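Local coordinates for protein trichothecene 3-O-acetyltransferase (Gibberella zeae, PDB 2RKV) that transfers an acetyl group from acetyl-coenzyme A to the C3 hydroxyl of trichothecene mycotoxins such as deoxynivalenol and T-2 toxin, at residues 243-246 and 247-251; 258-261 and 262-265; 324-327 and 328-331. All coordinates share one frame; numbering follows the deposited sequence.

How the contacts relate
All three contacts lie on one side of the protein, where helices 238-249, 261-277 and 327-335 pack together. Contact 2 is the buried one: a helix start closed by a capping box, with two aspartates held by arginines, which meets coenzyme A. Contact 1, partly buried, has a weak salt bridge on its exposed flank and sends a single lysine to the same cofactor. Contact 3 is also partly buried and lies farther from coenzyme A, opening helix 327-335 with a serine cap and a Glu-Thr bond. T251 of contact 1 meets G328 of contact 3, K245 of contact 1 runs beside T261 of contact 2, and V259 of contact 2 touches A331 of contact 3.

Contact 1: 243-246 and 247-251; sequences ELKD and AATKT. With COA (coenzyme A), chain B.
The last turns of helix 238-249, where K245 meets T249 and D246 meets K250, flank the coenzyme A site and send K245 to it. Backbone bonds step along the helix four residues at a time, and K245 O takes two donors from T249, with T249 N and T249 OG1 each 2.8 Å from K245 O. The hydroxyl reaches back because OG1 lies beside its own backbone N (chi1 -62°); it meets K245 O from above the carbonyl plane, 42° out of it. Threonine suits a helix surface here, since its polar end is satisfied by the preceding turn.

D246 and K250 put opposite charges one turn apart. The extended lysine runs back past D246 O, and its NZ comes to 3.4 Å from D246 OD2, a weak salt bridge on the exposed side. As the chain leaves the helix, T251 OG1 donates to A247 O at 2.9 Å, in the carbonyl plane and on a lone pair, while G328 N donates to that same hydroxyl.

K245 has a different task. CG is anti to the backbone N (chi1 -171°) and the chain stays fully extended, so NZ gives a bond of 2.8 Å to O9A of coenzyme A. In the coenzyme A pocket of this BAHD-family acetyltransferase, this helix-borne lysine thus binds the same 3'-phosphate oxygen as T261 at the start of helix 261-277.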
ATOM      1  N   GLU A 243     -14.793  14.395 -13.549  1.00 13.93           N
ATOM      2  CA  GLU A 243     -16.264  14.328 -13.525  1.00 14.08           C
ATOM      3  C   GLU A 243     -16.813  13.757 -12.214  1.00 13.55           C
ATOM      4  O   GLU A 243     -17.852  14.205 -11.720  1.00 13.80           O
ATOM      5  CB  GLU A 243     -16.801  13.579 -14.749  1.00 14.71           C
ATOM      6  CG  GLU A 243     -16.617  14.392 -16.031  1.00 17.29           C
ATOM      7  CD  GLU A 243     -17.071  13.675 -17.277  1.00 20.21           C
ATOM      8  OE1 GLU A 243     -17.798  12.672 -17.157  1.00 22.46           O
ATOM      9  OE2 GLU A 243     -16.708  14.132 -18.386  1.00 22.81           O
ATOM     10  N   LEU A 244     -16.108  12.777 -11.643  1.00 12.95           N
ATOM     11  CA  LEU A 244     -16.433  12.280 -10.299  1.00 12.40           C
ATOM     12  C   LEU A 244     -16.251  13.371  -9.241  1.00 12.23           C
ATOM     13  O   LEU A 244     -17.115  13.562  -8.378  1.00 12.63           O
ATOM     14  CB  LEU A 244     -15.564  11.065  -9.938  1.00 12.35           C
ATOM     15  CG  LEU A 244     -15.931   9.753 -10.640  1.00 12.83           C
ATOM     16  CD1 LEU A 244     -14.912   8.661 -10.296  1.00 12.81           C
ATOM     17  CD2 LEU A 244     -17.356   9.311 -10.273  1.00 12.10           C
ATOM     18  N   LYS A 245     -15.139  14.100  -9.313  1.00 12.03           N
ATOM     19  CA  LYS A 245     -14.920  15.171  -8.337  1.00 11.80           C
ATOM     20  C   LYS A 245     -15.976  16.273  -8.482  1.00 11.99           C
ATOM     21  O   LYS A 245     -16.479  16.773  -7.477  1.00 12.44           O
ATOM     22  CB  LYS A 245     -13.519  15.764  -8.444  1.00 11.77           C
ATOM     23  CG  LYS A 245     -13.204  16.724  -7.306  1.00 11.17           C
ATOM     24  CD  LYS A 245     -11.849  17.365  -7.485  1.00 11.29           C
ATOM     25  CE  LYS A 245     -11.528  18.309  -6.333  1.00 13.64           C
ATOM     26  NZ  LYS A 245     -10.186  18.913  -6.505  1.00 10.89           N
ATOM     27  N   ASP A 246     -16.308  16.625  -9.726  1.00 12.39           N
ATOM     28  CA  ASP A 246     -17.378  17.597 -10.010  1.00 12.69           C
ATOM     29  C   ASP A 246     -18.705  17.154  -9.365  1.00 12.74           C
ATOM     30  O   ASP A 246     -19.368  17.937  -8.653  1.00 12.85           O
ATOM     31  CB  ASP A 246     -17.519  17.786 -11.532  1.00 12.76           C
ATOM     32  CG  ASP A 246     -18.669  18.722 -11.921  1.00 14.94           C
ATOM     33  OD1 ASP A 246     -18.729  19.875 -11.442  1.00 15.44           O
ATOM     34  OD2 ASP A 246     -19.511  18.299 -12.744  1.00 15.81           O
ATOM     35  N   ALA A 247     -19.068  15.888  -9.584  1.00 12.76           N
ATOM     36  CA  ALA A 247     -20.315  15.306  -9.058  1.00 12.72           C
ATOM     37  C   ALA A 247     -20.393  15.352  -7.527  1.00 12.77           C
ATOM     38  O   ALA A 247     -21.432  15.682  -6.957  1.00 12.93           O
ATOM     39  CB  ALA A 247     -20.477  13.883  -9.561  1.00 12.87           C
ATOM     40  N   ALA A 248     -19.275  15.027  -6.873  1.00 11.90           N
ATOM     41  CA  ALA A 248     -19.149  15.117  -5.424  1.00 11.91           C
ATOM     42  C   ALA A 248     -19.208  16.557  -4.916  1.00 11.53           C
ATOM     43  O   ALA A 248     -19.912  16.851  -3.951  1.00 11.79           O
ATOM     44  CB  ALA A 248     -17.852  14.461  -4.974  1.00 11.01           C
ATOM     45  N   THR A 249     -18.468  17.449  -5.572  1.00 11.57           N
ATOM     46  CA  THR A 249     -18.360  18.852  -5.152  1.00 11.50           C
ATOM     47  C   THR A 249     -19.729  19.541  -5.175  1.00 12.17           C
ATOM     48  O   THR A 249     -20.040  20.356  -4.305  1.00 12.47           O
ATOM     49  CB  THR A 249     -17.322  19.595  -6.025  1.00 11.77           C
ATOM     50  OG1 THR A 249     -16.037  18.981  -5.839  1.00 10.60           O
ATOM     51  CG2 THR A 249     -17.232  21.079  -5.683  1.00 11.37           C
ATOM     52  N   LYS A 250     -20.552  19.174  -6.155  1.00 12.43           N
ATOM     53  CA  LYS A 250     -21.900  19.728  -6.280  1.00 13.89           C
ATOM     54  C   LYS A 250     -22.859  19.268  -5.191  1.00 14.17           C
ATOM     55  O   LYS A 250     -23.936  19.858  -5.031  1.00 14.84           O
ATOM     56  CB  LYS A 250     -22.497  19.355  -7.627  1.00 14.13           C
ATOM     57  CG  LYS A 250     -22.000  20.179  -8.775  1.00 16.09           C
ATOM     58  CD  LYS A 250     -22.590  19.610 -10.050  1.00 19.30           C
ATOM     59  CE  LYS A 250     -22.286  20.475 -11.235  1.00 21.92           C
ATOM     60  NZ  LYS A 250     -22.556  19.722 -12.496  0.70 23.17           N
ATOM     61  N   THR A 251     -22.494  18.219  -4.455  1.00 14.35           N
ATOM     62  CA  THR A 251     -23.426  17.599  -3.508  1.00 14.69           C
ATOM     63  C   THR A 251     -22.871  17.433  -2.087  1.00 15.12           C
ATOM     64  O   THR A 251     -23.243  16.502  -1.372  1.00 15.53           O
ATOM     65  CB  THR A 251     -23.954  16.239  -4.044  1.00 14.73           C
ATOM     66  OG1 THR A 251     -22.855  15.412  -4.457  1.00 14.41           O
ATOM     67  CG2 THR A 251     -24.905  16.450  -5.233  1.00 15.49           C
TER
HETATM   68  N1A COA B 452     -10.097  24.442  -1.602  1.00 15.07           N
HETATM   69  C2A COA B 452     -10.396  23.393  -2.447  1.00 15.99           C
HETATM   70  N3A COA B 452      -9.655  22.229  -2.401  1.00 14.28           N
HETATM   71  C4A COA B 452      -8.631  22.129  -1.514  1.00 15.70           C
HETATM   72  C5A COA B 452      -8.317  23.178  -0.648  1.00 15.89           C
HETATM   73  C6A COA B 452      -9.060  24.356  -0.693  1.00 16.68           C
HETATM   74  N6A COA B 452      -8.611  25.450  -0.071  1.00 17.10           N
HETATM   75  N7A COA B 452      -7.264  22.795   0.118  1.00 17.87           N
HETATM   76  C8A COA B 452      -6.907  21.539  -0.242  1.00 16.54           C
HETATM   77  N9A COA B 452      -7.745  21.117  -1.248  1.00 15.74           N
HETATM   78  C1B COA B 452      -7.690  19.839  -1.971  1.00 17.37           C
HETATM   79  C2B COA B 452      -6.494  19.837  -2.901  1.00 17.81           C
HETATM   80  O2B COA B 452      -6.762  20.543  -4.077  1.00 17.47           O
HETATM   81  C3B COA B 452      -6.317  18.354  -3.126  1.00 19.53           C
HETATM   82  O3B COA B 452      -7.333  17.897  -3.966  1.00 19.85           O
HETATM   83  P3B COA B 452      -7.014  17.389  -5.440  1.00 19.53           P
HETATM   84  O7A COA B 452      -5.996  16.273  -5.339  1.00 20.36           O
HETATM   85  O8A COA B 452      -6.472  18.580  -6.186  1.00 22.79           O
HETATM   86  O9A COA B 452      -8.305  16.921  -6.053  1.00 18.47           O
HETATM   87  C4B COA B 452      -6.696  17.766  -1.795  1.00 19.61           C
HETATM   88  O4B COA B 452      -7.477  18.735  -1.109  1.00 19.26           O
HETATM   89  C5B COA B 452      -5.467  17.387  -1.007  1.00 21.81           C
HETATM   90  O5B COA B 452      -6.035  16.660   0.034  1.00 23.93           O
HETATM   91  P1A COA B 452      -5.162  15.654   0.903  0.60 24.21           P
HETATM   92  O1A COA B 452      -3.802  16.269   1.227  0.60 21.19           O
HETATM   93  O2A COA B 452      -5.958  15.253   2.123  0.60 24.72           O
HETATM   94  O3A COA B 452      -4.786  14.443  -0.070  1.00 19.92           O
HETATM   95  P2A COA B 452      -5.780  13.512  -0.898  1.00 15.58           P
HETATM   96  O4A COA B 452      -5.275  13.451  -2.320  1.00 13.93           O
HETATM   97  O5A COA B 452      -7.227  13.884  -0.737  1.00 17.35           O
HETATM   98  O6A COA B 452      -5.559  12.094  -0.207  1.00 16.27           O
HETATM   99  CBP COA B 452      -5.295  10.599   1.620  1.00 16.43           C
HETATM  100  CCP COA B 452      -6.061  11.807   1.085  1.00 14.97           C
HETATM  101  CDP COA B 452      -5.511   9.408   0.684  1.00 15.63           C
HETATM  102  CEP COA B 452      -5.851  10.218   2.990  1.00 16.86           C
HETATM  103  CAP COA B 452      -3.813  10.997   1.692  1.00 17.55           C
HETATM  104  OAP COA B 452      -3.622  12.094   2.564  1.00 19.31           O
HETATM  105  C9P COA B 452      -2.953   9.877   2.179  1.00 19.51           C
HETATM  106  O9P COA B 452      -2.740   9.740   3.554  1.00 18.71           O
HETATM  107  N8P COA B 452      -2.450   9.088   1.241  1.00 20.95           N
HETATM  108  C7P COA B 452      -1.638   7.935   1.543  1.00 22.78           C
HETATM  109  C6P COA B 452      -2.509   6.778   2.010  1.00 25.38           C
HETATM  110  C5P COA B 452      -1.580   5.628   2.258  1.00 27.88           C
HETATM  111  O5P COA B 452      -0.547   5.802   2.939  1.00 29.96           O
HETATM  112  N4P COA B 452      -1.926   4.469   1.713  1.00 26.50           N

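Contact 2: 258-261 and 262-265; sequences FVST and DDAL. With COA (coenzyme A), chain B.
S260 and D263 face each other across the first turn of helix 261-277 as a capping box, each side chain accepting from the other's backbone N-H. D263 N points at S260 OG, 2.9 Å away with a nearly straight N-H angle of 165°. In return S260 N reaches D263 OD2, also at 2.9 Å, but it comes from above the carboxylate plane, 49° out of it. The serine hydroxyl is turned between its backbone N and carbonyl carbon (chi1 67°), which sets it over the opening of the helix. Serine is small enough to do this while still touching the cofactor, and aspartate is short enough to fold back to the cap.

V259 lies across the D263 side chain, its CB resting against OD2, so the carboxylate has an apolar neighbour on this side. Its oxygens are also held by salt bridges, OD2 with R335 and OD1 with R291, which probably keep it ionised. D262 points elsewhere: its carboxylate pairs with R291 and S379 and lies against the methyl carbon CDP of the pantoyl part of coenzyme A, while CB faces the diphosphate oxygen O4A.

F258, the N-cap S260 and the first helical residue T261 meet the cofactor from different directions. The F258 ring offers one face to the adenine, with C4A of coenzyme A 3.3 Å above the ring plane and offset toward its rim. T261 grips the 3'-phosphate twice at one oxygen, through its backbone N and its hydroxyl, a pairing that the positive end of the helix would probably strengthen. S260 OG, besides accepting from D263 N, donates to O5A of the coenzyme A diphosphate at 2.5 Å, an unusually short and bent bond in which S260 CB itself comes close to O5A.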
ATOM      1  N   PHE A 258     -14.810  21.383   0.971  1.00 14.12           N
ATOM      2  CA  PHE A 258     -14.299  20.802  -0.267  1.00 13.28           C
ATOM      3  C   PHE A 258     -13.980  19.334  -0.040  1.00 12.22           C
ATOM      4  O   PHE A 258     -13.803  18.900   1.103  1.00 12.03           O
ATOM      5  CB  PHE A 258     -13.035  21.542  -0.741  1.00 13.21           C
ATOM      6  CG  PHE A 258     -11.854  21.380   0.182  1.00 13.57           C
ATOM      7  CD1 PHE A 258     -11.014  20.275   0.068  1.00 13.79           C
ATOM      8  CD2 PHE A 258     -11.599  22.326   1.179  1.00 14.16           C
ATOM      9  CE1 PHE A 258      -9.923  20.110   0.936  1.00 14.90           C
ATOM     10  CE2 PHE A 258     -10.519  22.178   2.042  1.00 15.42           C
ATOM     11  CZ  PHE A 258      -9.675  21.065   1.919  1.00 14.76           C
ATOM     12  N   VAL A 259     -13.934  18.577  -1.130  1.00 11.59           N
ATOM     13  CA  VAL A 259     -13.367  17.229  -1.089  1.00 10.69           C
ATOM     14  C   VAL A 259     -12.299  17.113  -2.172  1.00 10.33           C
ATOM     15  O   VAL A 259     -12.178  17.994  -3.017  1.00 10.50           O
ATOM     16  CB  VAL A 259     -14.440  16.122  -1.254  1.00 10.87           C
ATOM     17  CG1 VAL A 259     -15.392  16.120  -0.057  1.00 10.85           C
ATOM     18  CG2 VAL A 259     -15.185  16.245  -2.603  1.00 10.67           C
ATOM     19  N   SER A 260     -11.525  16.031  -2.134  1.00  9.86           N
ATOM     20  CA  SER A 260     -10.468  15.805  -3.113  1.00  9.73           C
ATOM     21  C   SER A 260     -10.887  14.812  -4.195  1.00 10.28           C
ATOM     22  O   SER A 260     -11.893  14.086  -4.065  1.00 10.26           O
ATOM     23  CB  SER A 260      -9.230  15.246  -2.411  1.00  9.46           C
ATOM     24  OG  SER A 260      -9.478  13.950  -1.897  1.00  9.22           O
ATOM     25  N   THR A 261     -10.078  14.764  -5.252  1.00  9.92           N
ATOM     26  CA  THR A 261     -10.203  13.750  -6.289  1.00 10.46           C
ATOM     27  C   THR A 261     -10.197  12.354  -5.652  1.00 10.27           C
ATOM     28  O   THR A 261     -11.058  11.519  -5.949  1.00 10.45           O
ATOM     29  CB  THR A 261      -9.047  13.892  -7.320  1.00 10.59           C
ATOM     30  OG1 THR A 261      -9.121  15.183  -7.943  1.00 11.49           O
ATOM     31  CG2 THR A 261      -9.143  12.832  -8.398  1.00 11.23           C
ATOM     32  N   ASP A 262      -9.228  12.123  -4.765  1.00 10.21           N
ATOM     33  CA  ASP A 262      -9.093  10.854  -4.055  1.00  9.88           C
ATOM     34  C   ASP A 262     -10.347  10.532  -3.223  1.00  9.82           C
ATOM     35  O   ASP A 262     -10.845   9.405  -3.251  1.00  9.51           O
ATOM     36  CB  ASP A 262      -7.838  10.890  -3.179  1.00 10.42           C
ATOM     37  CG  ASP A 262      -7.385   9.518  -2.738  1.00 11.34           C
ATOM     38  OD1 ASP A 262      -8.132   8.859  -1.971  1.00 11.86           O
ATOM     39  OD2 ASP A 262      -6.269   9.118  -3.165  1.00 10.25           O
ATOM     40  N   ASP A 263     -10.868  11.530  -2.506  1.00  9.37           N
ATOM     41  CA  ASP A 263     -12.138  11.385  -1.773  1.00  9.60           C
ATOM     42  C   ASP A 263     -13.273  10.912  -2.688  1.00  9.61           C
ATOM     43  O   ASP A 263     -14.042  10.003  -2.346  1.00  9.73           O
ATOM     44  CB  ASP A 263     -12.598  12.730  -1.209  1.00  9.39           C
ATOM     45  CG  ASP A 263     -11.755  13.232  -0.046  1.00 10.57           C
ATOM     46  OD1 ASP A 263     -10.962  12.466   0.551  1.00 10.69           O
ATOM     47  OD2 ASP A 263     -11.892  14.435   0.256  1.00 10.86           O
ATOM     48  N   ALA A 264     -13.383  11.556  -3.845  1.00  9.80           N
ATOM     49  CA  ALA A 264     -14.484  11.304  -4.781  1.00 10.09           C
ATOM     50  C   ALA A 264     -14.439   9.872  -5.322  1.00 10.74           C
ATOM     51  O   ALA A 264     -15.455   9.174  -5.347  1.00 11.28           O
ATOM     52  CB  ALA A 264     -14.466  12.336  -5.910  1.00 10.65           C
ATOM     53  N   LEU A 265     -13.254   9.423  -5.736  1.00 10.21           N
ATOM     54  CA  LEU A 265     -13.120   8.050  -6.223  1.00 10.71           C
ATOM     55  C   LEU A 265     -13.366   7.041  -5.107  1.00 10.60           C
ATOM     56  O   LEU A 265     -14.037   6.028  -5.307  1.00 10.79           O
ATOM     57  CB  LEU A 265     -11.746   7.808  -6.864  1.00 10.48           C
ATOM     58  CG  LEU A 265     -11.582   6.398  -7.460  1.00 10.93           C
ATOM     59  CD1 LEU A 265     -12.723   6.021  -8.420  1.00 12.37           C
ATOM     60  CD2 LEU A 265     -10.216   6.199  -8.127  1.00 11.20           C
TER
HETATM   61  N1A COA B 452     -10.097  24.442  -1.602  1.00 15.07           N
HETATM   62  C2A COA B 452     -10.396  23.393  -2.447  1.00 15.99           C
HETATM   63  N3A COA B 452      -9.655  22.229  -2.401  1.00 14.28           N
HETATM   64  C4A COA B 452      -8.631  22.129  -1.514  1.00 15.70           C
HETATM   65  C5A COA B 452      -8.317  23.178  -0.648  1.00 15.89           C
HETATM   66  C6A COA B 452      -9.060  24.356  -0.693  1.00 16.68           C
HETATM   67  N6A COA B 452      -8.611  25.450  -0.071  1.00 17.10           N
HETATM   68  N7A COA B 452      -7.264  22.795   0.118  1.00 17.87           N
HETATM   69  C8A COA B 452      -6.907  21.539  -0.242  1.00 16.54           C
HETATM   70  N9A COA B 452      -7.745  21.117  -1.248  1.00 15.74           N
HETATM   71  C1B COA B 452      -7.690  19.839  -1.971  1.00 17.37           C
HETATM   72  C2B COA B 452      -6.494  19.837  -2.901  1.00 17.81           C
HETATM   73  O2B COA B 452      -6.762  20.543  -4.077  1.00 17.47           O
HETATM   74  C3B COA B 452      -6.317  18.354  -3.126  1.00 19.53           C
HETATM   75  O3B COA B 452      -7.333  17.897  -3.966  1.00 19.85           O
HETATM   76  P3B COA B 452      -7.014  17.389  -5.440  1.00 19.53           P
HETATM   77  O7A COA B 452      -5.996  16.273  -5.339  1.00 20.36           O
HETATM   78  O8A COA B 452      -6.472  18.580  -6.186  1.00 22.79           O
HETATM   79  O9A COA B 452      -8.305  16.921  -6.053  1.00 18.47           O
HETATM   80  C4B COA B 452      -6.696  17.766  -1.795  1.00 19.61           C
HETATM   81  O4B COA B 452      -7.477  18.735  -1.109  1.00 19.26           O
HETATM   82  C5B COA B 452      -5.467  17.387  -1.007  1.00 21.81           C
HETATM   83  O5B COA B 452      -6.035  16.660   0.034  1.00 23.93           O
HETATM   84  P1A COA B 452      -5.162  15.654   0.903  0.60 24.21           P
HETATM   85  O1A COA B 452      -3.802  16.269   1.227  0.60 21.19           O
HETATM   86  O2A COA B 452      -5.958  15.253   2.123  0.60 24.72           O
HETATM   87  O3A COA B 452      -4.786  14.443  -0.070  1.00 19.92           O
HETATM   88  P2A COA B 452      -5.780  13.512  -0.898  1.00 15.58           P
HETATM   89  O4A COA B 452      -5.275  13.451  -2.320  1.00 13.93           O
HETATM   90  O5A COA B 452      -7.227  13.884  -0.737  1.00 17.35           O
HETATM   91  O6A COA B 452      -5.559  12.094  -0.207  1.00 16.27           O
HETATM   92  CBP COA B 452      -5.295  10.599   1.620  1.00 16.43           C
HETATM   93  CCP COA B 452      -6.061  11.807   1.085  1.00 14.97           C
HETATM   94  CDP COA B 452      -5.511   9.408   0.684  1.00 15.63           C
HETATM   95  CEP COA B 452      -5.851  10.218   2.990  1.00 16.86           C
HETATM   96  CAP COA B 452      -3.813  10.997   1.692  1.00 17.55           C
HETATM   97  OAP COA B 452      -3.622  12.094   2.564  1.00 19.31           O
HETATM   98  C9P COA B 452      -2.953   9.877   2.179  1.00 19.51           C
HETATM   99  O9P COA B 452      -2.740   9.740   3.554  1.00 18.71           O
HETATM  100  N8P COA B 452      -2.450   9.088   1.241  1.00 20.95           N
HETATM  101  C7P COA B 452      -1.638   7.935   1.543  1.00 22.78           C
HETATM  102  C6P COA B 452      -2.509   6.778   2.010  1.00 25.38           C
HETATM  103  C5P COA B 452      -1.580   5.628   2.258  1.00 27.88           C
HETATM  104  O5P COA B 452      -0.547   5.802   2.939  1.00 29.96           O
HETATM  105  N4P COA B 452      -1.926   4.469   1.713  1.00 26.50           N

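Contact 3: 324-327 and 328-331; sequences NESL and GATA
E325 leans over A329 and ends on T330, bridging the last residue before the S326 cap to the first turn that follows. Its CG sits between the backbone N and the carbonyl carbon (chi1 72°), and the rest of the chain is extended, which lays the aliphatic part along the A329 methyl group; E325 CD is 3.7 Å from A329 CB. From there E325 OE2 accepts from T330 OG1 at 2.7 Å. The hydroxyl meets OE2 on its anti side, 15° out of the carboxylate plane. Glutamate suits the place because it is long enough to cross A329 to T330, and its charge is answered by a salt bridge from R333. T330 OG1 is also bonded to K271 of helix 261-277.

A329 is small on the face where E325 and S326 both come close, its CB lying 3.3 Å from S326 OG. S326 is the N-cap residue of helix 327-335, and its OG accepts from A329 N at 3.0 Å. Alanine at A329 carries no acceptor, so the cap bond is one-way and the return bond of a capping box is missing. Positions E325 and T330 are those that a hydrophobic staple would join, but here the link is polar.

L327 opens the helix and turns its side chain away from the turn, into the packing between helices 238-249 and 261-277, against L244, A248 and F268. A branched apolar group fits that packing, while its backbone stays in the helix: L327 O accepts from A331 N at 2.9 Å.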
ATOM      1  N   ASN A 324     -27.605   4.834  -1.726  1.00 16.50           N
ATOM      2  CA  ASN A 324     -28.661   5.754  -2.135  1.00 17.26           C
ATOM      3  C   ASN A 324     -28.379   7.255  -1.995  1.00 17.10           C
ATOM      4  O   ASN A 324     -28.987   8.067  -2.704  1.00 17.35           O
ATOM      5  CB  ASN A 324     -29.989   5.365  -1.474  1.00 17.72           C
ATOM      6  CG  ASN A 324     -30.499   4.013  -1.962  1.00 20.20           C
ATOM      7  OD1 ASN A 324     -30.458   3.712  -3.162  1.00 24.03           O
ATOM      8  ND2 ASN A 324     -30.954   3.184  -1.033  1.00 23.72           N
ATOM      9  N   GLU A 325     -27.464   7.621  -1.098  1.00 16.05           N
ATOM     10  CA  GLU A 325     -27.125   9.028  -0.890  1.00 15.63           C
ATOM     11  C   GLU A 325     -26.291   9.580  -2.057  1.00 15.02           C
ATOM     12  O   GLU A 325     -25.799   8.806  -2.886  1.00 15.00           O
ATOM     13  CB  GLU A 325     -26.421   9.219   0.453  1.00 15.69           C
ATOM     14  CG  GLU A 325     -24.989   8.680   0.487  1.00 15.22           C
ATOM     15  CD  GLU A 325     -24.324   8.828   1.845  1.00 15.84           C
ATOM     16  OE1 GLU A 325     -24.994   9.241   2.822  1.00 15.71           O
ATOM     17  OE2 GLU A 325     -23.114   8.519   1.935  1.00 15.30           O
ATOM     18  N   SER A 326     -26.147  10.908  -2.131  1.00 14.44           N
ATOM     19  CA  SER A 326     -25.368  11.537  -3.203  1.00 13.78           C
ATOM     20  C   SER A 326     -23.886  11.172  -3.098  1.00 13.09           C
ATOM     21  O   SER A 326     -23.426  10.732  -2.041  1.00 13.09           O
ATOM     22  CB  SER A 326     -25.503  13.060  -3.152  1.00 14.02           C
ATOM     23  OG  SER A 326     -24.888  13.581  -1.986  1.00 13.34           O
ATOM     24  N   LEU A 327     -23.149  11.367  -4.190  1.00 12.43           N
ATOM     25  CA  LEU A 327     -21.699  11.126  -4.165  1.00 11.95           C
ATOM     26  C   LEU A 327     -21.014  12.056  -3.170  1.00 11.42           C
ATOM     27  O   LEU A 327     -20.117  11.640  -2.429  1.00 11.42           O
ATOM     28  CB  LEU A 327     -21.075  11.293  -5.553  1.00 12.16           C
ATOM     29  CG  LEU A 327     -19.609  10.833  -5.662  1.00 11.80           C
ATOM     30  CD1 LEU A 327     -19.458   9.367  -5.251  1.00 14.51           C
ATOM     31  CD2 LEU A 327     -19.036  11.083  -7.061  1.00 11.58           C
ATOM     32  N   GLY A 328     -21.444  13.317  -3.159  1.00 10.97           N
ATOM     33  CA  GLY A 328     -20.929  14.312  -2.229  1.00 11.18           C
ATOM     34  C   GLY A 328     -21.181  13.981  -0.771  1.00 11.40           C
ATOM     35  O   GLY A 328     -20.330  14.245   0.079  1.00 11.67           O
ATOM     36  N   ALA A 329     -22.354  13.414  -0.470  1.00 11.26           N
ATOM     37  CA  ALA A 329     -22.654  12.966   0.887  1.00 11.53           C
ATOM     38  C   ALA A 329     -21.630  11.917   1.329  1.00 11.54           C
ATOM     39  O   ALA A 329     -21.116  11.982   2.440  1.00 12.11           O
ATOM     40  CB  ALA A 329     -24.076  12.404   0.982  1.00 11.97           C
ATOM     41  N   THR A 330     -21.311  10.982   0.431  1.00 11.33           N
ATOM     42  CA  THR A 330     -20.376   9.900   0.761  1.00 11.49           C
ATOM     43  C   THR A 330     -18.947  10.442   0.877  1.00 11.43           C
ATOM     44  O   THR A 330     -18.209  10.090   1.810  1.00 11.52           O
ATOM     45  CB  THR A 330     -20.449   8.760  -0.260  1.00 11.64           C
ATOM     46  OG1 THR A 330     -21.823   8.368  -0.437  1.00 11.77           O
ATOM     47  CG2 THR A 330     -19.647   7.573   0.236  1.00 11.60           C
ATOM     48  N   ALA A 331     -18.573  11.323  -0.048  1.00 11.42           N
ATOM     49  CA  ALA A 331     -17.229  11.916  -0.032  1.00 10.94           C
ATOM     50  C   ALA A 331     -17.031  12.769   1.219  1.00 10.69           C
ATOM     51  O   ALA A 331     -15.945  12.783   1.809  1.00 10.52           O
ATOM     52  CB  ALA A 331     -16.978  12.734  -1.293  1.00 10.97           C
TER